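Local coordinates for Serine/threonine-protein kinase BRSK1 (Mus musculus, PDB 5IRI) that phosphorylates protein substrates on serine and threonine, and is probably restrained by an autoinhibitory sequence next to its C-terminal KA1 (kinase-associated 1) domain, at residues G62-S65 and V66-P70; R111-R114 and V115-I119. All blocks are in the same frame, centred on the assembly; numbering follows the deposited sequence.

Interaction 1: G62-S65 and V66-P70; sequences GGPS and VFQKP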
ATOM      1  N   GLY A  62      -0.173  -1.635  16.946  1.00 63.03           N
ATOM      2  CA  GLY A  62      -1.087  -1.626  18.066  1.00 63.03           C
ATOM      3  C   GLY A  62      -0.388  -1.909  19.382  1.00 63.03           C
ATOM      4  O   GLY A  62       0.783  -2.302  19.444  1.00 63.03           O
ATOM      5  N   GLY A  63      -1.137  -1.690  20.458  1.00 66.66           N
ATOM      6  CA  GLY A  63      -0.630  -1.867  21.793  1.00 66.66           C
ATOM      7  C   GLY A  63      -1.750  -1.958  22.809  1.00 66.66           C
ATOM      8  O   GLY A  63      -2.938  -1.927  22.480  1.00 66.66           O
ATOM      9  N   PRO A  64      -1.380  -2.095  24.077  1.00 74.15           N
ATOM     10  CA  PRO A  64      -2.398  -2.079  25.142  1.00 74.15           C
ATOM     11  C   PRO A  64      -3.184  -0.777  25.206  1.00 74.15           C
ATOM     12  O   PRO A  64      -4.393  -0.794  25.473  1.00 74.15           O
ATOM     13  CB  PRO A  64      -1.562  -2.303  26.411  1.00 64.15           C
ATOM     14  CG  PRO A  64      -0.145  -1.861  26.025  1.00 64.15           C
ATOM     15  CD  PRO A  64      -0.015  -2.287  24.590  1.00 64.15           C
ATOM     16  N   SER A  65      -2.536   0.353  24.947  1.00 69.94           N
ATOM     17  CA  SER A  65      -3.192   1.647  25.057  1.00 69.94           C
ATOM     18  C   SER A  65      -4.158   1.895  23.886  1.00 69.94           C
ATOM     19  O   SER A  65      -4.083   1.253  22.827  1.00 69.94           O
ATOM     20  CB  SER A  65      -2.136   2.747  25.123  1.00 59.94           C
ATOM     21  OG  SER A  65      -2.740   4.020  25.220  1.00 59.94           O
ATOM     22  N   VAL A  66      -5.092   2.833  24.095  1.00 64.79           N
ATOM     23  CA  VAL A  66      -5.942   3.284  22.995  1.00 64.79           C
ATOM     24  C   VAL A  66      -5.138   4.101  21.995  1.00 64.79           C
ATOM     25  O   VAL A  66      -5.550   4.250  20.837  1.00 64.79           O
ATOM     26  CB  VAL A  66      -7.149   4.095  23.511  1.00 54.79           C
ATOM     27  CG1 VAL A  66      -8.102   3.201  24.308  1.00 54.79           C
ATOM     28  CG2 VAL A  66      -6.693   5.277  24.343  1.00 54.79           C
ATOM     29  N   PHE A  67      -3.974   4.598  22.403  1.00 62.57           N
ATOM     30  CA  PHE A  67      -3.165   5.449  21.545  1.00 58.63           C
ATOM     31  C   PHE A  67      -2.180   4.669  20.680  1.00 62.07           C
ATOM     32  O   PHE A  67      -1.602   5.241  19.745  1.00 57.09           O
ATOM     33  CB  PHE A  67      -2.428   6.473  22.409  1.00 67.00           C
ATOM     34  CG  PHE A  67      -3.351   7.341  23.209  1.00 68.19           C
ATOM     35  CD1 PHE A  67      -3.927   8.459  22.637  1.00 61.21           C
ATOM     36  CD2 PHE A  67      -3.674   7.019  24.514  1.00 65.20           C
ATOM     37  CE1 PHE A  67      -4.798   9.257  23.356  1.00 68.49           C
ATOM     38  CE2 PHE A  67      -4.543   7.814  25.245  1.00 60.41           C
ATOM     39  CZ  PHE A  67      -5.105   8.936  24.662  1.00 65.82           C
ATOM     40  N   GLN A  68      -1.985   3.384  20.959  1.00 66.97           N
ATOM     41  CA  GLN A  68      -1.238   2.499  20.068  1.00 66.97           C
ATOM     42  C   GLN A  68      -2.265   1.728  19.244  1.00 66.97           C
ATOM     43  O   GLN A  68      -2.766   0.681  19.654  1.00 66.97           O
ATOM     44  CB  GLN A  68      -0.329   1.560  20.847  1.00 56.97           C
ATOM     45  CG  GLN A  68       0.418   2.173  22.014  1.00 56.97           C
ATOM     46  CD  GLN A  68       0.862   1.102  23.003  1.00 56.97           C
ATOM     47  OE1 GLN A  68       0.049   0.585  23.786  1.00 56.97           O
ATOM     48  NE2 GLN A  68       2.144   0.728  22.940  1.00 56.97           N
ATOM     49  N   LYS A  69      -2.591   2.258  18.116  1.00 50.34           N
ATOM     50  CA  LYS A  69      -3.600   1.741  17.208  1.00 54.02           C
ATOM     51  C   LYS A  69      -2.937   1.023  16.035  1.00 50.52           C
ATOM     52  O   LYS A  69      -1.861   1.423  15.585  1.00 51.42           O
ATOM     53  CB  LYS A  69      -4.483   2.881  16.671  1.00 50.29           C
ATOM     54  CG  LYS A  69      -4.751   4.061  17.621  1.00 58.08           C
ATOM     55  CD  LYS A  69      -4.757   5.413  16.873  1.00 59.81           C
ATOM     56  CE  LYS A  69      -3.335   5.796  16.360  1.00 65.56           C
ATOM     57  NZ  LYS A  69      -3.189   7.141  15.690  1.00 65.79           N
ATOM     58  N   PRO A  70      -3.509  -0.052  15.509  1.00 45.47           N
ATOM     59  CA  PRO A  70      -2.976  -0.618  14.268  1.00 48.39           C
ATOM     60  C   PRO A  70      -3.206   0.344  13.124  1.00 48.39           C
ATOM     61  O   PRO A  70      -3.998   1.279  13.215  1.00 52.32           O
ATOM     62  CB  PRO A  70      -3.774  -1.908  14.073  1.00 46.03           C
ATOM     63  CG  PRO A  70      -4.960  -1.757  14.939  1.00 48.94           C
ATOM     64  CD  PRO A  70      -4.598  -0.862  16.071  1.00 43.44           C
TER
HETATM   65  O   HOH W   1      -4.732  -0.169  20.947  1.00 40.47           O
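Gln68 folds its side chain back over Gly63 toward Pro64, so that its amide lies over one face of the bend it helps to hold. This is the exposed far end of the loop joining strand 53-58 to strand 71-79 of the KA1 domain, where a type I beta turn over Ser65-Gln68 and an ST turn headed by Ser65 share residues. With CG anti to its own carbonyl carbon and the chain extended beyond it, Gln68 carries its amide carbon CD to 3.5 Å from Gly63 CA. Gly63 has no side chain in the way, and the amide can settle directly on its backbone. From there Gln68 OE1 takes the N-H of Ser65 at 2.8 Å (Ser65 N to OE1), nearly straight at 164° and in the carbonyl plane, so the side chain spans the turn as a strut between its two arms. The Pro64 ring runs obliquely to that chain, its CD 3.0 Å from Gln68 OE1.

Behind the amide the backbones also meet, but loosely. Gly63 N gives only a weak, bent hydrogen bond to Gln68 O, and Gly62 CA adds a C-H...O contact to the same oxygen at 3.3 Å. Lys69 O, next along, is hydrogen-bonded to Ser61 OG across the loop.

Past the tip, Ser65 has its hydroxyl anti to the backbone N (chi1 180°), which sets OG beside its own carbonyl carbon, facing the peptide N-H groups that follow. There it accepts the N-H of Phe67, at 3.1 Å from Phe67 N to Ser65 OG and almost linear, the bond that defines the ST turn. The same oxygen lies near the plane of the Phe67 ring at its edge, Ser65 OG standing 3.2 Å from Phe67 CD2.

Interaction 2: R111-R114 and V115-I119; sequences RFKR and VVETI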
ATOM      1  N   ARG A 111       4.145   4.835  10.997  1.00 54.41           N
ATOM      2  CA  ARG A 111       4.261   3.448  10.568  1.00 50.74           C
ATOM      3  C   ARG A 111       3.475   3.187   9.295  1.00 47.36           C
ATOM      4  O   ARG A 111       3.720   2.186   8.620  1.00 43.54           O
ATOM      5  CB  ARG A 111       3.830   2.481  11.661  1.00 48.42           C
ATOM      6  CG  ARG A 111       4.556   1.166  11.505  1.00 58.33           C
ATOM      7  CD  ARG A 111       4.705   0.403  12.804  1.00 68.41           C
ATOM      8  NE  ARG A 111       5.453   1.116  13.830  1.00 71.77           N
ATOM      9  CZ  ARG A 111       5.750   0.595  15.016  1.00 78.72           C
ATOM     10  NH1 ARG A 111       5.367  -0.646  15.314  1.00 70.13           N
ATOM     11  NH2 ARG A 111       6.436   1.312  15.903  1.00 84.21           N
ATOM     12  N   PHE A 112       2.557   4.083   8.942  1.00 46.99           N
ATOM     13  CA  PHE A 112       1.925   4.012   7.634  1.00 42.67           C
ATOM     14  C   PHE A 112       2.954   4.116   6.523  1.00 45.66           C
ATOM     15  O   PHE A 112       2.951   3.297   5.597  1.00 46.16           O
ATOM     16  CB  PHE A 112       0.875   5.112   7.523  1.00 41.34           C
ATOM     17  CG  PHE A 112       0.230   5.215   6.179  1.00 36.90           C
ATOM     18  CD1 PHE A 112      -0.318   4.114   5.569  1.00 37.89           C
ATOM     19  CD2 PHE A 112       0.137   6.435   5.535  1.00 39.20           C
ATOM     20  CE1 PHE A 112      -0.921   4.227   4.326  1.00 32.83           C
ATOM     21  CE2 PHE A 112      -0.473   6.550   4.303  1.00 40.25           C
ATOM     22  CZ  PHE A 112      -0.995   5.452   3.700  1.00 36.98           C
ATOM     23  N   LYS A 113       3.870   5.095   6.623  1.00 50.24           N
ATOM     24  CA  LYS A 113       4.875   5.313   5.581  1.00 47.22           C
ATOM     25  C   LYS A 113       5.824   4.127   5.436  1.00 49.25           C
ATOM     26  O   LYS A 113       6.188   3.772   4.312  1.00 50.65           O
ATOM     27  CB  LYS A 113       5.660   6.596   5.857  1.00 52.31           C
ATOM     28  CG  LYS A 113       5.684   7.585   4.678  1.00 61.96           C
ATOM     29  CD  LYS A 113       7.068   7.694   3.998  1.00 69.59           C
ATOM     30  CE  LYS A 113       6.998   7.669   2.451  1.00 68.38           C
ATOM     31  NZ  LYS A 113       8.347   7.543   1.803  1.00 68.97           N
ATOM     32  N   ARG A 114       6.233   3.493   6.546  1.00 44.73           N
ATOM     33  CA  ARG A 114       7.147   2.348   6.454  1.00 49.23           C
ATOM     34  C   ARG A 114       6.495   1.155   5.764  1.00 49.11           C
ATOM     35  O   ARG A 114       7.145   0.450   4.982  1.00 50.89           O
ATOM     36  CB  ARG A 114       7.627   1.902   7.839  1.00 57.64           C
ATOM     37  CG  ARG A 114       8.235   2.957   8.738  1.00 60.88           C
ATOM     38  CD  ARG A 114       9.432   3.635   8.099  1.00 66.77           C
ATOM     39  NE  ARG A 114       9.105   5.017   7.777  1.00 72.89           N
ATOM     40  CZ  ARG A 114       9.104   6.004   8.666  1.00 78.56           C
ATOM     41  NH1 ARG A 114       8.777   7.239   8.298  1.00 85.30           N
ATOM     42  NH2 ARG A 114       9.430   5.753   9.928  1.00 70.63           N
ATOM     43  N   VAL A 115       5.236   0.868   6.099  1.00 50.02           N
ATOM     44  CA  VAL A 115       4.505  -0.194   5.417  1.00 44.08           C
ATOM     45  C   VAL A 115       4.390   0.118   3.935  1.00 43.44           C
ATOM     46  O   VAL A 115       4.651  -0.733   3.076  1.00 41.08           O
ATOM     47  CB  VAL A 115       3.117  -0.374   6.048  1.00 41.01           C
ATOM     48  CG1 VAL A 115       2.361  -1.445   5.310  1.00 42.30           C
ATOM     49  CG2 VAL A 115       3.240  -0.709   7.516  1.00 43.62           C
ATOM     50  N   VAL A 116       3.994   1.350   3.614  1.00 40.22           N
ATOM     51  CA  VAL A 116       3.819   1.723   2.218  1.00 41.20           C
ATOM     52  C   VAL A 116       5.144   1.638   1.481  1.00 45.00           C
ATOM     53  O   VAL A 116       5.210   1.180   0.332  1.00 44.66           O
ATOM     54  CB  VAL A 116       3.195   3.122   2.120  1.00 40.27           C
ATOM     55  CG1 VAL A 116       3.272   3.638   0.710  1.00 39.06           C
ATOM     56  CG2 VAL A 116       1.764   3.061   2.554  1.00 40.09           C
ATOM     57  N   GLU A 117       6.229   2.051   2.145  1.00 48.65           N
ATOM     58  CA  GLU A 117       7.550   1.992   1.525  1.00 50.90           C
ATOM     59  C   GLU A 117       7.910   0.562   1.175  1.00 48.04           C
ATOM     60  O   GLU A 117       8.287   0.259   0.033  1.00 46.83           O
ATOM     61  CB  GLU A 117       8.598   2.595   2.456  1.00 50.39           C
ATOM     62  CG  GLU A 117       8.726   4.083   2.293  1.00 52.61           C
ATOM     63  CD  GLU A 117       9.428   4.737   3.452  1.00 63.54           C
ATOM     64  OE1 GLU A 117       9.803   4.024   4.419  1.00 63.72           O
ATOM     65  OE2 GLU A 117       9.600   5.972   3.381  1.00 67.62           O
ATOM     66  N   THR A 118       7.800  -0.330   2.156  1.00 40.48           N
ATOM     67  CA  THR A 118       7.947  -1.747   1.877  1.00 40.75           C
ATOM     68  C   THR A 118       7.147  -2.153   0.645  1.00 47.14           C
ATOM     69  O   THR A 118       7.661  -2.858  -0.230  1.00 46.51           O
ATOM     70  CB  THR A 118       7.515  -2.539   3.099  1.00 42.00           C
ATOM     71  OG1 THR A 118       8.198  -2.016   4.249  1.00 49.03           O
ATOM     72  CG2 THR A 118       7.832  -4.007   2.913  1.00 34.77           C
ATOM     73  N   ILE A 119       5.909  -1.661   0.527  1.00 42.95           N
ATOM     74  CA  ILE A 119       5.060  -2.073  -0.583  1.00 38.37           C
ATOM     75  C   ILE A 119       5.582  -1.513  -1.898  1.00 42.42           C
ATOM     76  O   ILE A 119       5.728  -2.244  -2.883  1.00 44.74           O
ATOM     77  CB  ILE A 119       3.605  -1.657  -0.324  1.00 39.47           C
ATOM     78  CG1 ILE A 119       3.072  -2.330   0.936  1.00 43.66           C
ATOM     79  CG2 ILE A 119       2.744  -2.039  -1.473  1.00 34.42           C
ATOM     80  CD1 ILE A 119       1.691  -1.869   1.305  1.00 41.37           C
TER
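Lys113 and Glu117, one helical turn apart on helix 109-124, cross at a slant: the lysine is bent at its second and third torsions and returns to the carboxylate, where NZ meets Glu117 OE2 at 2.6 Å on the anti lone pair. Arg114 comes to the same carboxylate differently. It lies beside Glu117, pointing the same way, with its guanidinium only 24° off the carboxylate plane, and its NE is 3.6 Å from Glu117 OE1 in a longer salt bridge. Each carboxylate oxygen thus has its own cation.

Round on the buried side, Phe112 has CG anti to the backbone N (chi1 175°) and angles across Val116, with CE1 3.4 Å from Val116 CG2. Both residues also pack on Ile18 and Phe102 of the sheet.

At Arg114 O two donors converge from opposite faces of the carbonyl plane: Thr118 N at 3.0 Å and Thr118 OG1 at 2.8 Å, the hydroxyl adding to the usual i+4 helix bond. Two positive groups around one carboxylate would probably favour its ionised form, and a more distant, weak pairing of Lys113 with Asp13 suggests that the lysine's charge is shared.

From the N terminus, strand 53-58 leads into interaction 1, which pins the loop at 62-70 back on itself before the chain enters strand 71-79. After strand 98-106 comes helix 109-124, and there interaction 2 joins successive turns without closing any loop. The two follow in series, neither nesting nor crossing; the centres of interactions 1 and 2 are about 18 Å apart, and they do not touch. Ser61 is a link between them: its hydroxyl bonds to Lys69 O in the loop, while its side chain touches Arg111 on the helix. Interaction 2 sits against strands 17-22, 71-79 and 98-106, whereas interaction 1 projects beyond the strand ends of the hairpin formed by antiparallel neighbours 53-58 and 71-79.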